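Local coordinates for protein KLLA0E08119p (Kluyveromyces lactis, PDB 3VA7) that probably carboxylates urea at the expense of ATP, passing the carboxyl group through biotin, with this chain holding the biotin carboxylase, carboxyltransferase and biotin-carrier parts, at residues G666-F678 and R841-L855. Sequence-based numbering, arbitrary orientation.
Sequences GVTCGPHGSIDLF and RQAGDRYILVEYGEL. With NA (sodium ion), chain K.
Arg841 reaches Pro671, Ser674 and Asp676 because its CG lies anti to its own carbonyl carbon (chi1 -37°) and the chain then bends at chi3 (93°), turning the guanidinium into the loop of residues 671-676. Its neighbour Gln842 is instead fully extended, with CG anti to the backbone N, and Gln842 NE2 donates to Cys669 O at 2.6 Å. The guanidinium illustrates how one flat cation can serve several acceptors round its rim. Arg841 NE donates a hydrogen bond to Pro671 O at 2.8 Å, meeting that oxygen from above the carbonyl plane. Arg841 NH2 forms a salt bridge to the syn lone pair of Asp676 OD1 (2.9 Å), carboxylate and guanidinium being nearly coplanar. Arg841 NH1 pairs with Glu851 OE1 at 2.8 Å, so a carboxylate from each segment probably shares the one positive charge, and the bonds to NE, NH1 and NH2 hold the guanidinium in its rotation. His672 ND1 sits 3.6 Å above one face of the Arg841 guanidinium, while the adjacent CE1 of the same ring points its edge at Glu851 OE2, near the ring plane.

The contact joins the two halves of the carboxyltransferase domain: strand 662-669 and its following loop come from the A and B subdomains, whereas the hairpin of strands 838-842 and 847-852 belongs to the C and D part. Replacing Arg841 with a methionine would probably leave the carboxylates of Asp676 and Glu851 without their common counter-charge and Pro671 O without this donor. Beside the ion network, Pro671, which follows a cis peptide bond, lays CB against Leu849 CD2 (3.8 Å) and CD against Ala843 CB. Toward the hairpin turn, a water bonded to Thr668 OG1 accepts from Gly844 N at 2.7 Å; next along, Asp845 OD2 binds a sodium ion together with Glu764.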
loop_
_atom_site.group_PDB
_atom_site.type_symbol
_atom_site.label_atom_id
_atom_site.label_comp_id
_atom_site.label_asym_id
_atom_site.label_seq_id
_atom_site.Cartn_x
_atom_site.Cartn_y
_atom_site.Cartn_z
ATOM N N GLY A 666 -21.229 13.358 22.584
ATOM C CA GLY A 666 -22.074 12.304 23.180
ATOM C C GLY A 666 -21.413 10.940 23.129
ATOM O O GLY A 666 -20.808 10.570 22.107
ATOM N N VAL A 667 -21.506 10.173 24.206
ATOM C CA VAL A 667 -20.910 8.856 24.231
ATOM C C VAL A 667 -21.865 7.908 24.936
ATOM O O VAL A 667 -22.705 8.354 25.709
ATOM C CB VAL A 667 -19.593 8.817 25.070
ATOM C CG1 VAL A 667 -18.509 9.788 24.539
ATOM C CG2 VAL A 667 -19.876 9.031 26.561
ATOM N N THR A 668 -21.718 6.601 24.691
ATOM C CA THR A 668 -22.354 5.582 25.501
ATOM C C THR A 668 -21.347 5.144 26.550
ATOM O O THR A 668 -20.200 4.911 26.228
ATOM C CB THR A 668 -22.868 4.402 24.668
ATOM O OG1 THR A 668 -21.778 3.705 24.068
ATOM C CG2 THR A 668 -23.779 4.873 23.557
ATOM N N CYS A 669 -21.767 5.082 27.807
ATOM C CA CYS A 669 -20.932 4.611 28.898
ATOM C C CYS A 669 -20.535 3.153 28.657
ATOM O O CYS A 669 -21.356 2.386 28.176
ATOM C CB CYS A 669 -21.693 4.717 30.232
ATOM S SG CYS A 669 -22.423 6.337 30.560
ATOM N N GLY A 670 -19.293 2.774 28.997
ATOM C CA GLY A 670 -18.738 1.416 28.721
ATOM C C GLY A 670 -17.641 1.266 27.660
ATOM O O GLY A 670 -17.620 2.025 26.713
ATOM N N PRO A 671 -16.814 0.210 27.726
ATOM C CA PRO A 671 -17.039 -0.974 28.531
ATOM C C PRO A 671 -16.606 -0.868 29.946
ATOM O O PRO A 671 -17.223 -1.484 30.820
ATOM C CB PRO A 671 -16.203 -2.045 27.852
ATOM C CG PRO A 671 -15.451 -1.408 26.834
ATOM C CD PRO A 671 -16.023 -0.091 26.533
ATOM N N HIS A 672 -15.555 -0.109 30.212
ATOM C CA HIS A 672 -14.924 -0.250 31.526
ATOM C C HIS A 672 -15.185 0.882 32.544
ATOM O O HIS A 672 -14.605 0.900 33.608
ATOM C CB HIS A 672 -13.458 -0.629 31.370
ATOM C CG HIS A 672 -13.243 -1.803 30.469
ATOM N ND1 HIS A 672 -13.654 -3.076 30.798
ATOM C CD2 HIS A 672 -12.677 -1.900 29.235
ATOM C CE1 HIS A 672 -13.365 -3.906 29.810
ATOM N NE2 HIS A 672 -12.778 -3.216 28.848
ATOM N N GLY A 673 -16.122 1.785 32.236
ATOM C CA GLY A 673 -16.509 2.864 33.192
ATOM C C GLY A 673 -17.285 2.288 34.381
ATOM O O GLY A 673 -18.417 2.688 34.635
ATOM N N SER A 674 -16.674 1.352 35.109
ATOM C CA SER A 674 -17.341 0.669 36.224
ATOM C C SER A 674 -16.332 0.502 37.320
ATOM O O SER A 674 -15.138 0.594 37.041
ATOM C CB SER A 674 -17.822 -0.697 35.796
ATOM O OG SER A 674 -16.723 -1.466 35.395
ATOM N N ILE A 675 -16.780 0.266 38.554
ATOM C CA ILE A 675 -15.884 0.447 39.724
ATOM C C ILE A 675 -14.998 -0.784 40.023
ATOM O O ILE A 675 -14.240 -0.779 40.992
ATOM C CB ILE A 675 -16.645 0.941 41.012
ATOM C CG1 ILE A 675 -17.673 -0.104 41.506
ATOM C CG2 ILE A 675 -17.377 2.231 40.750
ATOM C CD1 ILE A 675 -18.236 0.189 42.932
ATOM N N ASP A 676 -15.112 -1.835 39.216
ATOM C CA ASP A 676 -14.177 -2.969 39.244
ATOM C C ASP A 676 -12.808 -2.503 38.707
ATOM O O ASP A 676 -11.786 -3.127 39.012
ATOM C CB ASP A 676 -14.691 -4.167 38.400
ATOM C CG ASP A 676 -15.268 -3.739 37.063
ATOM O OD1 ASP A 676 -15.147 -4.427 36.032
ATOM O OD2 ASP A 676 -15.846 -2.658 37.015
ATOM N N LEU A 677 -12.809 -1.392 37.946
ATOM C CA LEU A 677 -11.605 -0.847 37.306
ATOM C C LEU A 677 -11.207 0.604 37.698
ATOM O O LEU A 677 -10.041 0.849 38.004
ATOM C CB LEU A 677 -11.730 -0.969 35.773
ATOM C CG LEU A 677 -12.030 -2.400 35.359
ATOM C CD1 LEU A 677 -12.699 -2.522 33.989
ATOM C CD2 LEU A 677 -10.732 -3.184 35.435
ATOM N N PHE A 678 -12.144 1.550 37.614
ATOM C CA PHE A 678 -11.933 2.956 38.043
ATOM C C PHE A 678 -12.644 3.330 39.370
ATOM O O PHE A 678 -13.759 2.891 39.636
ATOM C CB PHE A 678 -12.489 3.913 37.009
ATOM C CG PHE A 678 -11.845 3.821 35.665
ATOM C CD1 PHE A 678 -12.354 2.954 34.694
ATOM C CD2 PHE A 678 -10.751 4.640 35.340
ATOM C CE1 PHE A 678 -11.796 2.884 33.442
ATOM C CE2 PHE A 678 -10.176 4.581 34.078
ATOM C CZ PHE A 678 -10.701 3.699 33.121
ATOM N N ARG A 841 -20.703 -6.292 28.466
ATOM C CA ARG A 841 -20.530 -4.846 28.607
ATOM C C ARG A 841 -20.945 -4.092 27.347
ATOM O O ARG A 841 -20.703 -4.523 26.203
ATOM C CB ARG A 841 -19.113 -4.436 29.028
ATOM C CG ARG A 841 -18.470 -5.360 29.991
ATOM C CD ARG A 841 -17.015 -5.035 30.310
ATOM N NE ARG A 841 -17.025 -4.206 31.481
ATOM C CZ ARG A 841 -16.622 -4.626 32.650
ATOM N NH1 ARG A 841 -16.156 -5.859 32.773
ATOM N NH2 ARG A 841 -16.680 -3.805 33.683
ATOM N N GLN A 842 -21.641 -2.999 27.590
ATOM C CA GLN A 842 -22.047 -2.163 26.539
ATOM C C GLN A 842 -20.785 -1.490 26.010
ATOM O O GLN A 842 -20.036 -0.902 26.782
ATOM C CB GLN A 842 -22.963 -1.108 27.142
ATOM C CG GLN A 842 -23.293 0.037 26.207
ATOM C CD GLN A 842 -24.290 0.986 26.843
ATOM O OE1 GLN A 842 -25.430 1.133 26.377
ATOM N NE2 GLN A 842 -23.869 1.616 27.932
ATOM N N ALA A 843 -20.569 -1.524 24.704
ATOM C CA ALA A 843 -19.329 -0.985 24.138
ATOM C C ALA A 843 -19.585 -0.216 22.866
ATOM O O ALA A 843 -19.172 -0.629 21.776
ATOM C CB ALA A 843 -18.310 -2.125 23.892
ATOM N N GLY A 844 -20.273 0.891 23.007
ATOM C CA GLY A 844 -20.655 1.676 21.861
ATOM C C GLY A 844 -22.052 1.364 21.371
ATOM O O GLY A 844 -22.592 0.307 21.577
ATOM N N ASP A 845 -22.649 2.367 20.789
ATOM C CA ASP A 845 -23.822 2.312 19.931
ATOM C C ASP A 845 -23.943 0.950 19.096
ATOM O O ASP A 845 -25.032 0.522 18.723
ATOM C CB ASP A 845 -23.553 3.572 19.040
ATOM C CG ASP A 845 -24.671 3.914 18.172
ATOM O OD1 ASP A 845 -25.320 4.905 18.455
ATOM O OD2 ASP A 845 -24.948 3.238 17.144
ATOM N N ARG A 846 -22.805 0.319 18.766
ATOM C CA ARG A 846 -22.734 -0.744 17.734
ATOM C C ARG A 846 -22.240 -2.112 18.231
ATOM O O ARG A 846 -22.077 -3.048 17.430
ATOM C CB ARG A 846 -21.784 -0.347 16.586
ATOM C CG ARG A 846 -22.392 0.517 15.497
ATOM C CD ARG A 846 -21.378 1.028 14.539
ATOM N NE ARG A 846 -20.527 2.019 15.194
ATOM C CZ ARG A 846 -19.524 2.668 14.588
ATOM N NH1 ARG A 846 -19.250 2.438 13.300
ATOM N NH2 ARG A 846 -18.845 3.587 15.260
ATOM N N TYR A 847 -21.983 -2.255 19.526
ATOM C CA TYR A 847 -21.394 -3.500 19.945
ATOM C C TYR A 847 -21.624 -3.773 21.382
ATOM O O TYR A 847 -21.748 -2.840 22.206
ATOM C CB TYR A 847 -19.868 -3.435 19.913
ATOM C CG TYR A 847 -19.148 -2.701 18.826
ATOM C CD1 TYR A 847 -19.113 -1.274 18.778
ATOM C CD2 TYR A 847 -18.427 -3.436 17.898
ATOM C CE1 TYR A 847 -18.413 -0.630 17.806
ATOM C CE2 TYR A 847 -17.687 -2.810 16.928
ATOM C CZ TYR A 847 -17.663 -1.422 16.889
ATOM O OH TYR A 847 -16.910 -0.909 15.883
ATOM N N ILE A 848 -21.557 -5.068 21.671
ATOM C CA ILE A 848 -21.593 -5.583 23.019
ATOM C C ILE A 848 -20.299 -6.371 23.175
ATOM O O ILE A 848 -19.964 -7.194 22.334
ATOM C CB ILE A 848 -22.825 -6.547 23.229
ATOM C CG1 ILE A 848 -24.189 -5.781 23.130
ATOM C CG2 ILE A 848 -22.709 -7.324 24.503
ATOM C CD1 ILE A 848 -25.481 -6.643 23.616
ATOM N N LEU A 849 -19.558 -6.090 24.234
ATOM C CA LEU A 849 -18.377 -6.842 24.534
ATOM C C LEU A 849 -18.705 -8.012 25.481
ATOM O O LEU A 849 -19.237 -7.775 26.571
ATOM C CB LEU A 849 -17.368 -5.880 25.163
ATOM C CG LEU A 849 -15.982 -6.447 25.549
ATOM C CD1 LEU A 849 -15.161 -6.810 24.327
ATOM C CD2 LEU A 849 -15.201 -5.470 26.459
ATOM N N VAL A 850 -18.370 -9.245 25.100
ATOM C CA VAL A 850 -18.598 -10.436 25.968
ATOM C C VAL A 850 -17.271 -10.822 26.617
ATOM O O VAL A 850 -16.293 -11.147 25.918
ATOM C CB VAL A 850 -19.103 -11.685 25.130
ATOM C CG1 VAL A 850 -19.358 -12.872 25.979
ATOM C CG2 VAL A 850 -20.345 -11.381 24.383
ATOM N N GLU A 851 -17.207 -10.801 27.935
ATOM C CA GLU A 851 -15.958 -11.139 28.632
ATOM C C GLU A 851 -16.010 -12.424 29.472
ATOM O O GLU A 851 -16.793 -12.544 30.399
ATOM C CB GLU A 851 -15.550 -9.983 29.544
ATOM C CG GLU A 851 -15.153 -8.748 28.807
ATOM C CD GLU A 851 -14.809 -7.672 29.788
ATOM O OE1 GLU A 851 -15.252 -7.776 30.955
ATOM O OE2 GLU A 851 -14.103 -6.730 29.401
ATOM N N TYR A 852 -15.158 -13.372 29.167
ATOM C CA TYR A 852 -15.100 -14.586 29.979
ATOM C C TYR A 852 -14.165 -14.572 31.202
ATOM O O TYR A 852 -13.057 -14.016 31.178
ATOM C CB TYR A 852 -14.762 -15.792 29.100
ATOM C CG TYR A 852 -15.857 -16.159 28.125
ATOM C CD1 TYR A 852 -17.189 -16.422 28.558
ATOM C CD2 TYR A 852 -15.586 -16.254 26.796
ATOM C CE1 TYR A 852 -18.175 -16.795 27.655
ATOM C CE2 TYR A 852 -16.569 -16.621 25.898
ATOM C CZ TYR A 852 -17.847 -16.886 26.320
ATOM O OH TYR A 852 -18.774 -17.213 25.358
ATOM N N GLY A 853 -14.631 -15.222 32.255
ATOM C CA GLY A 853 -13.819 -15.595 33.381
ATOM C C GLY A 853 -13.636 -14.455 34.332
ATOM O O GLY A 853 -14.251 -13.407 34.161
ATOM N N GLU A 854 -12.799 -14.686 35.339
ATOM C CA GLU A 854 -12.173 -13.621 36.092
ATOM C C GLU A 854 -11.031 -13.039 35.216
ATOM O O GLU A 854 -10.768 -13.537 34.102
ATOM C CB GLU A 854 -11.667 -14.154 37.451
ATOM C CG GLU A 854 -12.750 -14.877 38.313
ATOM C CD GLU A 854 -13.757 -13.918 38.971
ATOM O OE1 GLU A 854 -13.449 -12.709 39.076
ATOM O OE2 GLU A 854 -14.866 -14.366 39.378
ATOM N N LEU A 855 -10.403 -11.960 35.678
ATOM C CA LEU A 855 -9.362 -11.284 34.868
ATOM C C LEU A 855 -8.053 -12.135 34.868
ATOM O O LEU A 855 -7.168 -12.022 35.736
ATOM C CB LEU A 855 -9.169 -9.798 35.258
ATOM C CG LEU A 855 -10.398 -8.842 35.457
ATOM C CD1 LEU A 855 -9.979 -7.393 35.811
ATOM C CD2 LEU A 855 -11.456 -8.822 34.306
HETATM NA NA NA K . -25.793 2.953 15.296
HETATM O O HOH W 1 -20.417 1.942 25.486
HETATM O O HOH W 2 -25.481 1.773 12.623
#